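Local coordinates for MarR Like Protein, TVG0766549 (Thermoplasma volcanium, PDB 3LFK), which is of unknown function but is a structural homolog of MarR-like winged helix-turn-helix transcriptional regulators, although it had been reported as a mechanosensitive channel, at residues 32-36 against 37-41; 46-49 against 50-54. All coordinates share one frame; numbering follows the deposited sequence.

Contact 1. Residues 32-36 against 37-41; sequences YDMSQ and DEVSL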
ATOM      1  N   TYR A  32       5.326   2.713  -8.115  1.00 16.06           N
ATOM      2  CA  TYR A  32       5.077   4.130  -7.820  1.00 16.70           C
ATOM      3  C   TYR A  32       6.188   4.729  -6.989  1.00 16.46           C
ATOM      4  O   TYR A  32       5.938   5.554  -6.127  1.00 17.52           O
ATOM      5  CB  TYR A  32       3.723   4.290  -7.100  1.00 16.31           C
ATOM      6  CG  TYR A  32       2.570   3.592  -7.803  1.00 17.40           C
ATOM      7  CD1 TYR A  32       2.171   2.305  -7.420  1.00 17.79           C
ATOM      8  CD2 TYR A  32       1.892   4.205  -8.861  1.00 19.95           C
ATOM      9  CE1 TYR A  32       1.132   1.653  -8.063  1.00 19.89           C
ATOM     10  CE2 TYR A  32       0.828   3.551  -9.518  1.00 19.96           C
ATOM     11  CZ  TYR A  32       0.463   2.280  -9.101  1.00 22.98           C
ATOM     12  OH  TYR A  32      -0.599   1.612  -9.683  1.00 26.34           O
ATOM     13  N   ASP A  33       7.410   4.289  -7.254  1.00 16.87           N
ATOM     14  CA  ASP A  33       8.607   4.765  -6.569  1.00 19.26           C
ATOM     15  C   ASP A  33       8.729   4.409  -5.096  1.00 18.37           C
ATOM     16  O   ASP A  33       9.579   4.948  -4.388  1.00 23.54           O
ATOM     17  CB  ASP A  33       8.762   6.277  -6.769  1.00 18.61           C
ATOM     18  CG  ASP A  33       8.838   6.646  -8.224  1.00 26.65           C
ATOM     19  OD1 ASP A  33       9.780   6.162  -8.885  1.00 33.87           O
ATOM     20  OD2 ASP A  33       7.964   7.394  -8.692  1.00 29.27           O
ATOM     21  N   MET A  34       7.895   3.503  -4.618  1.00 16.17           N
ATOM     22  CA  MET A  34       8.001   3.063  -3.239  1.00 16.48           C
ATOM     23  C   MET A  34       9.145   2.075  -3.132  1.00 17.12           C
ATOM     24  O   MET A  34       9.468   1.366  -4.095  1.00 21.75           O
ATOM     25  CB  MET A  34       6.716   2.357  -2.793  1.00 17.26           C
ATOM     26  CG  MET A  34       5.514   3.315  -2.619  1.00 16.53           C
ATOM     27  SD  MET A  34       4.107   2.430  -1.940  1.00 19.07           S
ATOM     28  CE  MET A  34       3.461   1.629  -3.441  1.00 20.46           C
ATOM     29  N   SER A  35       9.761   2.014  -1.958  1.00 16.62           N
ATOM     30  CA  SER A  35      10.818   1.032  -1.759  1.00 16.48           C
ATOM     31  C   SER A  35      10.108  -0.280  -1.394  1.00 15.87           C
ATOM     32  O   SER A  35       8.912  -0.272  -1.089  1.00 16.35           O
ATOM     33  CB  SER A  35      11.763   1.505  -0.655  1.00 17.40           C
ATOM     34  OG  SER A  35      11.054   2.108   0.399  1.00 20.31           O
ATOM     35  N   GLN A  36      10.833  -1.403  -1.413  1.00 17.16           N
ATOM     36  CA  GLN A  36      10.171  -2.692  -1.142  1.00 17.63           C
ATOM     37  C   GLN A  36       9.545  -2.827   0.247  1.00 16.78           C
ATOM     38  O   GLN A  36       8.487  -3.458   0.406  1.00 18.53           O
ATOM     39  CB  GLN A  36      11.144  -3.839  -1.417  1.00 19.32           C
ATOM     40  CG  GLN A  36      10.489  -5.236  -1.301  1.00 27.66           C
ATOM     41  CD  GLN A  36       9.229  -5.382  -2.153  1.00 32.18           C
ATOM     42  OE1 GLN A  36       9.233  -5.072  -3.351  1.00 33.73           O
ATOM     43  NE2 GLN A  36       8.140  -5.862  -1.535  1.00 32.67           N
ATOM     44  N   ASP A  37      10.176  -2.222   1.256  1.00 17.15           N
ATOM     45  CA  ASP A  37       9.619  -2.269   2.596  1.00 17.92           C
ATOM     46  C   ASP A  37       8.230  -1.608   2.617  1.00 17.34           C
ATOM     47  O   ASP A  37       7.297  -2.097   3.269  1.00 16.43           O
ATOM     48  CB  ASP A  37      10.581  -1.625   3.612  1.00 19.15           C
ATOM     49  CG  ASP A  37      11.060  -0.224   3.197  1.00 23.79           C
ATOM     50  OD1 ASP A  37      10.833   0.194   2.050  1.00 24.25           O
ATOM     51  OD2 ASP A  37      11.666   0.457   4.040  1.00 26.29           O
ATOM     52  N   GLU A  38       8.091  -0.504   1.875  1.00 17.96           N
ATOM     53  CA  GLU A  38       6.818   0.200   1.808  1.00 15.67           C
ATOM     54  C   GLU A  38       5.755  -0.621   1.088  1.00 15.00           C
ATOM     55  O   GLU A  38       4.617  -0.669   1.518  1.00 16.52           O
ATOM     56  CB  GLU A  38       7.033   1.564   1.111  1.00 14.36           C
ATOM     57  CG  GLU A  38       7.801   2.517   2.033  1.00 17.89           C
ATOM     58  CD  GLU A  38       8.455   3.691   1.334  1.00 15.98           C
ATOM     59  OE1 GLU A  38       8.287   3.868   0.116  1.00 17.47           O
ATOM     60  OE2 GLU A  38       9.163   4.437   2.042  1.00 17.39           O
ATOM     61  N   VAL A  39       6.155  -1.289   0.012  1.00 15.89           N
ATOM     62  CA  VAL A  39       5.235  -2.122  -0.736  1.00 15.83           C
ATOM     63  C   VAL A  39       4.793  -3.272   0.167  1.00 16.90           C
ATOM     64  O   VAL A  39       3.611  -3.572   0.263  1.00 17.90           O
ATOM     65  CB  VAL A  39       5.912  -2.681  -1.998  1.00 14.09           C
ATOM     66  CG1 VAL A  39       4.956  -3.632  -2.718  1.00 18.07           C
ATOM     67  CG2 VAL A  39       6.270  -1.544  -2.961  1.00 18.33           C
ATOM     68  N   SER A  40       5.748  -3.913   0.833  1.00 17.81           N
ATOM     69  CA  SER A  40       5.395  -5.000   1.753  1.00 17.70           C
ATOM     70  C   SER A  40       4.366  -4.554   2.803  1.00 20.74           C
ATOM     71  O   SER A  40       3.364  -5.243   3.061  1.00 18.81           O
ATOM     72  CB  SER A  40       6.666  -5.490   2.456  1.00 20.90           C
ATOM     73  OG  SER A  40       7.515  -6.111   1.512  1.00 36.15           O
ATOM     74  N   LEU A  41       4.589  -3.388   3.415  1.00 17.36           N
ATOM     75  CA  LEU A  41       3.653  -2.920   4.413  1.00 16.41           C
ATOM     76  C   LEU A  41       2.274  -2.591   3.815  1.00 16.37           C
ATOM     77  O   LEU A  41       1.254  -2.881   4.403  1.00 17.15           O
ATOM     78  CB  LEU A  41       4.204  -1.690   5.139  1.00 15.68           C
ATOM     79  CG  LEU A  41       3.230  -1.184   6.210  1.00 16.91           C
ATOM     80  CD1 LEU A  41       2.935  -2.261   7.276  1.00 20.40           C
ATOM     81  CD2 LEU A  41       3.831   0.049   6.874  1.00 19.57           C
TER
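Ser-35 and Asp-37 both turn their first side-chain torsion to the position between backbone N and carbonyl carbon (chi1 40° and 51°). This folds the hydroxyl and the carboxylate toward each other. Ser-35 OG donates to Asp-37 OD1 at 2.5 Å, a short bond that uses the syn lone pair. Ser-35 is the N-cap residue of helix 36-47, but its hydroxyl caps no backbone amide. Glu-38, at N3, accepts from the N-cap amide, which is one of the two bonds of a capping box; the other is absent. Its extended side chain brings OE1 back to Ser-35 N at 3.1 Å, and the amide meets it from above the carboxylate plane. Tyr-76 of helix 66-76 also bonds Glu-38 OE1. The first helical turns close through Val-39 N to Ser-35 O (3.1 Å) and Ser-40 N to Gln-36 O (2.8 Å). Met-34 CB lies 3.9 Å from Val-39 CG2. This apolar pair spans the cap as a hydrophobic staple, and Met-34 continues onto Val-99 and Ile-103 of helix 94-116. Two carboxylates thus sit at the positive end of the helix dipole, which would probably stabilise their negative charge. Two bonds hold the buried Glu-38 OE1 and would limit rotation of its carboxylate.

Contact 2. Residues 46-49 against 50-54; sequences KTHG and GKIPL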
ATOM      1  N   LYS A  46      -3.446  -4.227   3.129  1.00 18.41           N
ATOM      2  CA  LYS A  46      -4.497  -4.622   2.206  1.00 18.57           C
ATOM      3  C   LYS A  46      -4.975  -6.031   2.535  1.00 21.27           C
ATOM      4  O   LYS A  46      -6.178  -6.291   2.522  1.00 26.32           O
ATOM      5  CB  LYS A  46      -3.976  -4.580   0.762  1.00 21.09           C
ATOM      6  CG  LYS A  46      -5.052  -4.826  -0.289  1.00 23.09           C
ATOM      7  CD  LYS A  46      -6.067  -3.679  -0.270  1.00 26.38           C
ATOM      8  CE  LYS A  46      -7.116  -3.797  -1.388  1.00 43.23           C
ATOM      9  NZ  LYS A  46      -8.102  -4.893  -1.134  1.00 41.91           N
ATOM     10  N   THR A  47      -4.029  -6.908   2.855  1.00 20.34           N
ATOM     11  CA  THR A  47      -4.332  -8.315   3.179  1.00 23.26           C
ATOM     12  C   THR A  47      -5.172  -8.447   4.446  1.00 29.32           C
ATOM     13  O   THR A  47      -5.944  -9.400   4.591  1.00 31.61           O
ATOM     14  CB  THR A  47      -3.027  -9.115   3.357  1.00 27.76           C
ATOM     15  OG1 THR A  47      -2.401  -9.277   2.085  1.00 38.42           O
ATOM     16  CG2 THR A  47      -3.310 -10.488   3.976  1.00 35.19           C
ATOM     17  N   HIS A  48      -5.013  -7.509   5.369  1.00 23.68           N
ATOM     18  CA  HIS A  48      -5.775  -7.515   6.607  1.00 25.77           C
ATOM     19  C   HIS A  48      -6.941  -6.527   6.581  1.00 30.03           C
ATOM     20  O   HIS A  48      -7.161  -5.766   7.517  1.00 40.83           O
ATOM     21  CB  HIS A  48      -4.831  -7.261   7.781  1.00 25.73           C
ATOM     22  CG  HIS A  48      -3.798  -8.332   7.933  1.00 29.66           C
ATOM     23  ND1 HIS A  48      -4.071  -9.545   8.528  1.00 35.46           N
ATOM     24  CD2 HIS A  48      -2.539  -8.433   7.441  1.00 32.63           C
ATOM     25  CE1 HIS A  48      -3.028 -10.343   8.395  1.00 27.96           C
ATOM     26  NE2 HIS A  48      -2.085  -9.695   7.739  1.00 40.06           N
ATOM     27  N   GLY A  49      -7.676  -6.542   5.471  1.00 33.86           N
ATOM     28  CA  GLY A  49      -8.854  -5.706   5.317  1.00 31.25           C
ATOM     29  C   GLY A  49      -8.706  -4.206   5.160  1.00 35.68           C
ATOM     30  O   GLY A  49      -9.705  -3.487   5.198  1.00 34.99           O
ATOM     31  N   GLY A  50      -7.481  -3.728   4.983  1.00 33.93           N
ATOM     32  CA  GLY A  50      -7.272  -2.298   4.831  1.00 32.77           C
ATOM     33  C   GLY A  50      -7.519  -1.520   6.115  1.00 34.96           C
ATOM     34  O   GLY A  50      -7.643  -0.301   6.071  1.00 28.26           O
ATOM     35  N   LYS A  51      -7.582  -2.217   7.255  1.00 30.06           N
ATOM     36  CA  LYS A  51      -7.810  -1.593   8.566  1.00 32.33           C
ATOM     37  C   LYS A  51      -7.292  -2.520   9.674  1.00 34.43           C
ATOM     38  O   LYS A  51      -7.747  -3.658   9.763  1.00 36.90           O
ATOM     39  CB  LYS A  51      -9.299  -1.357   8.781  1.00 31.26           C
ATOM     40  CG  LYS A  51      -9.617  -0.747  10.130  1.00 39.26           C
ATOM     41  CD  LYS A  51     -11.015  -0.153  10.120  1.00 45.60           C
ATOM     42  CE  LYS A  51     -11.209   0.803  11.277  1.00 48.39           C
ATOM     43  NZ  LYS A  51     -12.548   1.455  11.209  1.00 62.81           N
ATOM     44  N   ILE A  52      -6.396  -2.023  10.540  1.00 29.92           N
ATOM     45  CA  ILE A  52      -5.782  -2.863  11.585  1.00 28.97           C
ATOM     46  C   ILE A  52      -5.142  -2.066  12.758  1.00 31.20           C
ATOM     47  O   ILE A  52      -4.709  -0.921  12.585  1.00 27.43           O
ATOM     48  CB  ILE A  52      -4.702  -3.747  10.887  1.00 29.49           C
ATOM     49  CG1 ILE A  52      -4.173  -4.841  11.815  1.00 33.32           C
ATOM     50  CG2 ILE A  52      -3.526  -2.886  10.475  1.00 27.76           C
ATOM     51  CD1 ILE A  52      -3.229  -5.815  11.098  1.00 30.08           C
ATOM     52  N   PRO A  53      -5.094  -2.644  13.975  1.00 28.60           N
ATOM     53  CA  PRO A  53      -4.488  -1.940  15.119  1.00 26.28           C
ATOM     54  C   PRO A  53      -2.985  -1.714  14.914  1.00 25.85           C
ATOM     55  O   PRO A  53      -2.291  -2.566  14.344  1.00 24.10           O
ATOM     56  CB  PRO A  53      -4.734  -2.902  16.290  1.00 32.84           C
ATOM     57  CG  PRO A  53      -6.009  -3.560  15.917  1.00 33.31           C
ATOM     58  CD  PRO A  53      -5.813  -3.851  14.437  1.00 30.87           C
ATOM     59  N   LEU A  54      -2.463  -0.588  15.392  1.00 25.77           N
ATOM     60  CA  LEU A  54      -1.040  -0.331  15.219  1.00 24.74           C
ATOM     61  C   LEU A  54      -0.163  -1.417  15.855  1.00 26.77           C
ATOM     62  O   LEU A  54       0.864  -1.792  15.300  1.00 24.37           O
ATOM     63  CB  LEU A  54      -0.662   1.049  15.781  1.00 30.43           C
ATOM     64  CG  LEU A  54       0.822   1.414  15.728  1.00 29.38           C
ATOM     65  CD1 LEU A  54       1.297   1.651  14.279  1.00 24.30           C
ATOM     66  CD2 LEU A  54       1.022   2.680  16.541  1.00 33.41           C
TER
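Gly-49 N makes a weak 3.3 Å bond to Lys-46 O. Gly-50 N pairs with Leu-45 O one step further back. Together these form a Schellman motif that ends helix 36-47, with Gly-49 as the C-prime residue. The same glycines are the central pair of a type I' beta turn from His-48 to Lys-51. Both have positive phi, 71° at Gly-49. The chain therefore leaves the helix and turns at once into strand 51-53. That strand is at the edge of the antiparallel sheet of the winged helix-turn-helix fold, and Ile-52 bonds through its backbone to Ile-90 of strand 87-92. Beyond the turn, the Ile-52 methyl group meets the His-48 side chain. Ile-52 carries CG1 anti to the backbone N (chi1 -170°) and runs on extended to CD1, which approaches the base of the His-48 side chain. The methyl lies oblique to the imidazole. One face of that ring has Thr-47 CG2 about 4.0 Å above its plane, offset toward the rim. Phe-44 also meets the imidazole, with the two ring planes at about 45°. Ile-52 CD1 ends 4.0 Å from His-48 CB and 4.1 Å from His-48 CG.

Contact 1 opens helix 36-47 and contact 2 closes it, so they follow each other in series along the chain. Their centres are about 16 Å apart. Both use helix 36-47; their nearest atoms are about 5 Å apart and do not touch. Both ends reach the long helix 94-116, residues 32-41 through Tyr-32 and Met-34, and residues 46-54 through Lys-46. Residues 32-41 also pack on helix 66-76, probably the recognition helix of the winged helix-turn-helix fold. Residues 46-54 also lead into the sheet, where strand 51-53 pairs with 87-92, and then into helix 54-60. The two contacts mark the start and the end of helix 36-47.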